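Local coordinates for protein contact-dependent inhibitor I (Escherichia coli NC101, PDB 5I4Q) that probably binds the toxin domain of its cognate contact-dependent inhibitor A and thereby protects the cell that makes it from growth inhibition, at residues L19-K22 / R23-L27; K74-Q77 / D78-H82. All coordinates share one frame; numbering follows the deposited sequence.

Contact 1: residues L19-K22 / R23-L27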
loop_
_atom_site.group_PDB
_atom_site.type_symbol
_atom_site.label_atom_id
_atom_site.label_comp_id
_atom_site.label_asym_id
_atom_site.label_seq_id
_atom_site.Cartn_x
_atom_site.Cartn_y
_atom_site.Cartn_z
ATOM N N LEU B 19 -3.362 1.235 6.723
ATOM C CA LEU B 19 -3.905 1.276 8.077
ATOM C C LEU B 19 -5.208 0.506 8.159
ATOM O O LEU B 19 -5.432 -0.265 9.104
ATOM C CB LEU B 19 -4.165 2.715 8.442
ATOM C CG LEU B 19 -4.593 3.072 9.822
ATOM C CD1 LEU B 19 -3.515 2.660 10.808
ATOM C CD2 LEU B 19 -4.793 4.573 9.887
ATOM N N SER B 20 -6.083 0.761 7.190
ATOM C CA SER B 20 -7.396 0.125 7.114
ATOM C C SER B 20 -7.361 -1.392 6.813
ATOM O O SER B 20 -8.071 -2.210 7.415
ATOM C CB SER B 20 -8.190 0.835 6.052
ATOM O OG SER B 20 -9.355 0.125 5.821
ATOM N N ILE B 21 -6.498 -1.779 5.900
ATOM C CA ILE B 21 -6.326 -3.182 5.563
ATOM C C ILE B 21 -5.838 -3.955 6.773
ATOM O O ILE B 21 -6.329 -5.035 7.027
ATOM C CB ILE B 21 -5.360 -3.339 4.374
ATOM C CG1 ILE B 21 -6.057 -2.892 3.109
ATOM C CG2 ILE B 21 -4.831 -4.760 4.235
ATOM C CD1 ILE B 21 -5.065 -2.602 1.989
ATOM N N LYS B 22 -4.878 -3.420 7.500
ATOM C CA LYS B 22 -4.351 -4.108 8.701
ATOM C C LYS B 22 -5.442 -4.329 9.762
ATOM O O LYS B 22 -5.452 -5.353 10.456
ATOM C CB LYS B 22 -3.192 -3.368 9.328
ATOM C CG LYS B 22 -1.889 -3.378 8.512
ATOM C CD LYS B 22 -0.798 -2.603 9.288
ATOM C CE LYS B 22 0.433 -2.288 8.442
ATOM N NZ LYS B 22 1.276 -3.477 8.327
ATOM N N ARG B 23 -6.330 -3.350 9.885
ATOM C CA ARG B 23 -7.438 -3.488 10.783
ATOM C C ARG B 23 -8.363 -4.579 10.316
ATOM O O ARG B 23 -8.873 -5.341 11.093
ATOM C CB ARG B 23 -8.229 -2.192 10.876
ATOM C CG ARG B 23 -7.543 -1.174 11.719
ATOM C CD ARG B 23 -8.240 0.157 11.606
ATOM N NE ARG B 23 -7.392 1.158 12.190
ATOM C CZ ARG B 23 -7.631 2.451 12.218
ATOM N NH1 ARG B 23 -8.732 2.956 11.706
ATOM N NH2 ARG B 23 -6.761 3.233 12.791
ATOM N N ASN B 24 -8.628 -4.618 9.034
ATOM C CA ASN B 24 -9.483 -5.652 8.532
ATOM C C ASN B 24 -8.856 -7.021 8.774
ATOM O O ASN B 24 -9.557 -7.953 9.127
ATOM C CB ASN B 24 -9.783 -5.427 7.078
ATOM C CG ASN B 24 -10.761 -4.287 6.834
ATOM O OD1 ASN B 24 -11.772 -4.202 7.482
ATOM N ND2 ASN B 24 -10.478 -3.447 5.834
ATOM N N LEU B 25 -7.552 -7.135 8.571
ATOM C CA LEU B 25 -6.813 -8.357 8.819
ATOM C C LEU B 25 -6.916 -8.822 10.284
ATOM O O LEU B 25 -7.044 -10.025 10.530
ATOM C CB LEU B 25 -5.355 -8.240 8.382
ATOM C CG LEU B 25 -5.150 -8.330 6.854
ATOM C CD1 LEU B 25 -3.724 -8.091 6.499
ATOM C CD2 LEU B 25 -5.580 -9.642 6.238
ATOM N N ARG B 26 -6.922 -7.886 11.234
ATOM C CA ARG B 26 -7.107 -8.218 12.640
ATOM C C ARG B 26 -8.462 -8.871 12.857
ATOM O O ARG B 26 -8.524 -9.828 13.580
ATOM C CB ARG B 26 -7.038 -7.003 13.574
ATOM C CG ARG B 26 -5.681 -6.310 13.720
ATOM C CD ARG B 26 -5.720 -5.052 14.630
ATOM N NE ARG B 26 -6.025 -5.421 16.029
ATOM C CZ ARG B 26 -7.242 -5.462 16.584
ATOM N NH1 ARG B 26 -7.360 -5.834 17.857
ATOM N NH2 ARG B 26 -8.340 -5.132 15.897
ATOM N N LEU B 27 -9.534 -8.334 12.284
ATOM C CA LEU B 27 -10.862 -8.959 12.352
ATOM C C LEU B 27 -10.898 -10.345 11.719
ATOM O O LEU B 27 -11.536 -11.218 12.244
ATOM C CB LEU B 27 -11.945 -8.125 11.668
ATOM C CG LEU B 27 -12.297 -6.752 12.272
ATOM C CD1 LEU B 27 -13.061 -5.844 11.303
ATOM C CD2 LEU B 27 -13.076 -6.931 13.560
#

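Contact 2: residues K74-Q77 / D78-H82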
loop_
_atom_site.group_PDB
_atom_site.type_symbol
_atom_site.label_atom_id
_atom_site.label_comp_id
_atom_site.label_asym_id
_atom_site.label_seq_id
_atom_site.Cartn_x
_atom_site.Cartn_y
_atom_site.Cartn_z
ATOM N N LYS B 74 3.110 -13.035 8.511
ATOM C CA LYS B 74 3.426 -14.475 8.450
ATOM C C LYS B 74 2.301 -15.386 8.916
ATOM O O LYS B 74 2.041 -16.407 8.307
ATOM C CB LYS B 74 4.679 -14.754 9.291
ATOM C CG LYS B 74 5.192 -16.195 9.279
ATOM C CD LYS B 74 6.008 -16.546 8.031
ATOM C CE LYS B 74 6.261 -18.059 7.913
ATOM N NZ LYS B 74 7.158 -18.623 8.965
ATOM N N ARG B 75 1.637 -15.012 9.988
ATOM C CA ARG B 75 0.541 -15.793 10.498
ATOM C C ARG B 75 -0.571 -16.036 9.492
ATOM O O ARG B 75 -1.005 -17.190 9.280
ATOM C CB ARG B 75 -0.033 -15.139 11.754
ATOM C CG ARG B 75 -0.460 -16.158 12.787
ATOM C CD ARG B 75 -0.739 -15.511 14.130
ATOM N NE ARG B 75 -1.214 -16.547 15.041
ATOM C CZ ARG B 75 -2.428 -16.614 15.576
ATOM N NH1 ARG B 75 -3.337 -15.674 15.344
ATOM N NH2 ARG B 75 -2.725 -17.629 16.376
ATOM N N ILE B 76 -1.055 -14.940 8.919
ATOM C CA ILE B 76 -2.062 -14.982 7.865
ATOM C C ILE B 76 -1.507 -15.656 6.581
ATOM O O ILE B 76 -2.219 -16.382 5.953
ATOM C CB ILE B 76 -2.530 -13.564 7.529
ATOM C CG1 ILE B 76 -3.178 -12.904 8.751
ATOM C CG2 ILE B 76 -3.465 -13.547 6.327
ATOM C CD1 ILE B 76 -4.597 -13.379 8.991
ATOM N N GLN B 77 -0.256 -15.434 6.208
ATOM C CA GLN B 77 0.354 -16.161 5.088
ATOM C C GLN B 77 0.362 -17.668 5.280
ATOM O O GLN B 77 0.030 -18.406 4.378
ATOM C CB GLN B 77 1.772 -15.726 4.825
ATOM C CG GLN B 77 1.958 -14.873 3.592
ATOM C CD GLN B 77 3.327 -14.188 3.582
ATOM O OE1 GLN B 77 3.587 -13.266 4.371
ATOM N NE2 GLN B 77 4.201 -14.630 2.695
ATOM N N ASP B 78 0.738 -18.122 6.460
ATOM C CA ASP B 78 0.686 -19.531 6.791
ATOM C C ASP B 78 -0.717 -20.054 6.757
ATOM O O ASP B 78 -0.951 -21.128 6.202
ATOM C CB ASP B 78 1.292 -19.806 8.162
ATOM C CG ASP B 78 2.801 -19.614 8.175
ATOM O OD1 ASP B 78 3.462 -19.623 7.091
ATOM O OD2 ASP B 78 3.335 -19.435 9.283
ATOM N N LEU B 79 -1.652 -19.292 7.286
ATOM C CA LEU B 79 -3.033 -19.675 7.198
ATOM C C LEU B 79 -3.534 -19.828 5.757
ATOM O O LEU B 79 -4.242 -20.804 5.443
ATOM C CB LEU B 79 -3.935 -18.676 7.908
ATOM C CG LEU B 79 -5.389 -19.146 7.742
ATOM C CD1 LEU B 79 -6.089 -19.200 9.089
ATOM C CD2 LEU B 79 -6.178 -18.371 6.687
ATOM N N ILE B 80 -3.206 -18.865 4.895
ATOM C CA ILE B 80 -3.612 -18.931 3.488
ATOM C C ILE B 80 -3.086 -20.203 2.797
ATOM O O ILE B 80 -3.798 -20.857 2.031
ATOM C CB ILE B 80 -3.162 -17.709 2.713
ATOM C CG1 ILE B 80 -3.949 -16.446 3.143
ATOM C CG2 ILE B 80 -3.314 -17.939 1.220
ATOM C CD1 ILE B 80 -3.404 -15.202 2.480
ATOM N N TYR B 81 -1.854 -20.569 3.087
ATOM C CA TYR B 81 -1.311 -21.823 2.564
ATOM C C TYR B 81 -2.025 -23.052 3.154
ATOM O O TYR B 81 -2.647 -23.862 2.458
ATOM C CB TYR B 81 0.201 -21.883 2.830
ATOM C CG TYR B 81 0.753 -23.236 2.530
ATOM C CD1 TYR B 81 1.050 -23.627 1.202
ATOM C CD2 TYR B 81 0.935 -24.168 3.545
ATOM C CE1 TYR B 81 1.504 -24.905 0.918
ATOM C CE2 TYR B 81 1.405 -25.439 3.262
ATOM C CZ TYR B 81 1.688 -25.792 1.956
ATOM O OH TYR B 81 2.112 -27.058 1.710
ATOM N N HIS B 82 -1.942 -23.220 4.449
ATOM C CA HIS B 82 -2.480 -24.459 5.075
ATOM C C HIS B 82 -3.958 -24.746 4.831
ATOM O O HIS B 82 -4.341 -25.907 4.738
ATOM C CB HIS B 82 -2.248 -24.423 6.563
ATOM C CG HIS B 82 -0.803 -24.472 6.941
ATOM N ND1 HIS B 82 -0.026 -25.592 6.734
ATOM C CD2 HIS B 82 -0.017 -23.582 7.586
ATOM C CE1 HIS B 82 1.193 -25.364 7.188
ATOM N NE2 HIS B 82 1.220 -24.156 7.718
#

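Contact 1: residues L19-K22 / R23-L27
Leu19 and Arg23, one turn apart on the long alpha-helix 4-40, meet with the leucine branch laid over one face of the guanidinium group. Leu19 CG sits 3.6 Å above the guanidinium plane, displaced toward its rim, and its closest approach is to Arg23 NH2, at 3.7 Å. Leu19 holds CG opposite its backbone N (chi1 -174°), and the Arg23 chain runs extended from CG to NE back along the helix. Leu19 covers one face, while the polar end of Arg23 is taken up outside this helix, by the chain of another protein: an acidic side chain of that chain pairs with NE, and a polar one accepts or donates a hydrogen bond at NH1.

On another flank of the helix, Ile21 and Leu25 lie side by side and point the same way, Ile21 CG2 being 4.2 Å from Leu25 CD1. Both pack on Tyr70, and Leu25 also reaches Leu61 and Met64 of helix 44-66, so this pair joins the long helix to the rest of its own chain. The pair also touches the second subunit, Ile21 on its Tyr14 and Leu25 on its Phe7. Ser20 OG is hydrogen-bonded to Asp10 of that subunit.

Beneath these side chains the i to i+4 ladder is uneven. The bond from Arg23 N to Leu19 O is weak at 3.3 Å, whereas Leu25 N reaches Ile21 O at 2.9 Å, with an N-H...O angle of 161°.

Contact 2: residues K74-Q77 / D78-H82
Lys74 and Asp78 form an i to i+4 pair on the first turn of the short alpha-helix 74-82, in which the aliphatic part of the lysine does most of the touching. Lys74 CE lies 3.3 Å from Asp78 OD1, but the ammonium is farther off, with Lys74 NZ 3.9 Å from Asp78 OD2, so the salt bridge is a long one. Bends at chi2 (80°) and chi4 of the lysine fold its chain across the carboxylate. The same two residues are also joined through the backbone, Asp78 N to Lys74 O at 2.8 Å.

Farther out, Arg75 is held by a salt bridge to Glu29 of helix 4-40 and a cation-pi contact with Trp104. Tyr81 OH is hydrogen-bonded to Glu73 of the contact-dependent inhibitor A chain.

A second pair, Ile76 and Ile80, crosses at an angle, with Ile76 CG2 4.2 Å from Ile80 CD1. Ile80 continues onto Leu61, Met64 and Leu65 of helix 44-66, which places this flank against the chain's own core. Nearer the backbone, Ile80 CG1 comes within 3.3 Å of Ile76 O.

Contact 1 lies midway along helix 4-40 and contact 2 occupies helix 74-82. Their centres are 16 Å apart and their nearest atoms about 4 Å apart, without touching. Helix 44-66 bridges them: Leu61 and Met64 receive Leu25 from contact 1 and Ile80 from contact 2. A more direct tie comes from the stretch of helix 4-40 just beyond contact 1, where Ile32 packs on Leu79. Both contacts also face partner chains. Residues 19-27 reach another protein and the second subunit, while Lys74, Asp78, Tyr81 and His82 of contact 2 pack against contact-dependent inhibitor A, consistent with a role in toxin recognition.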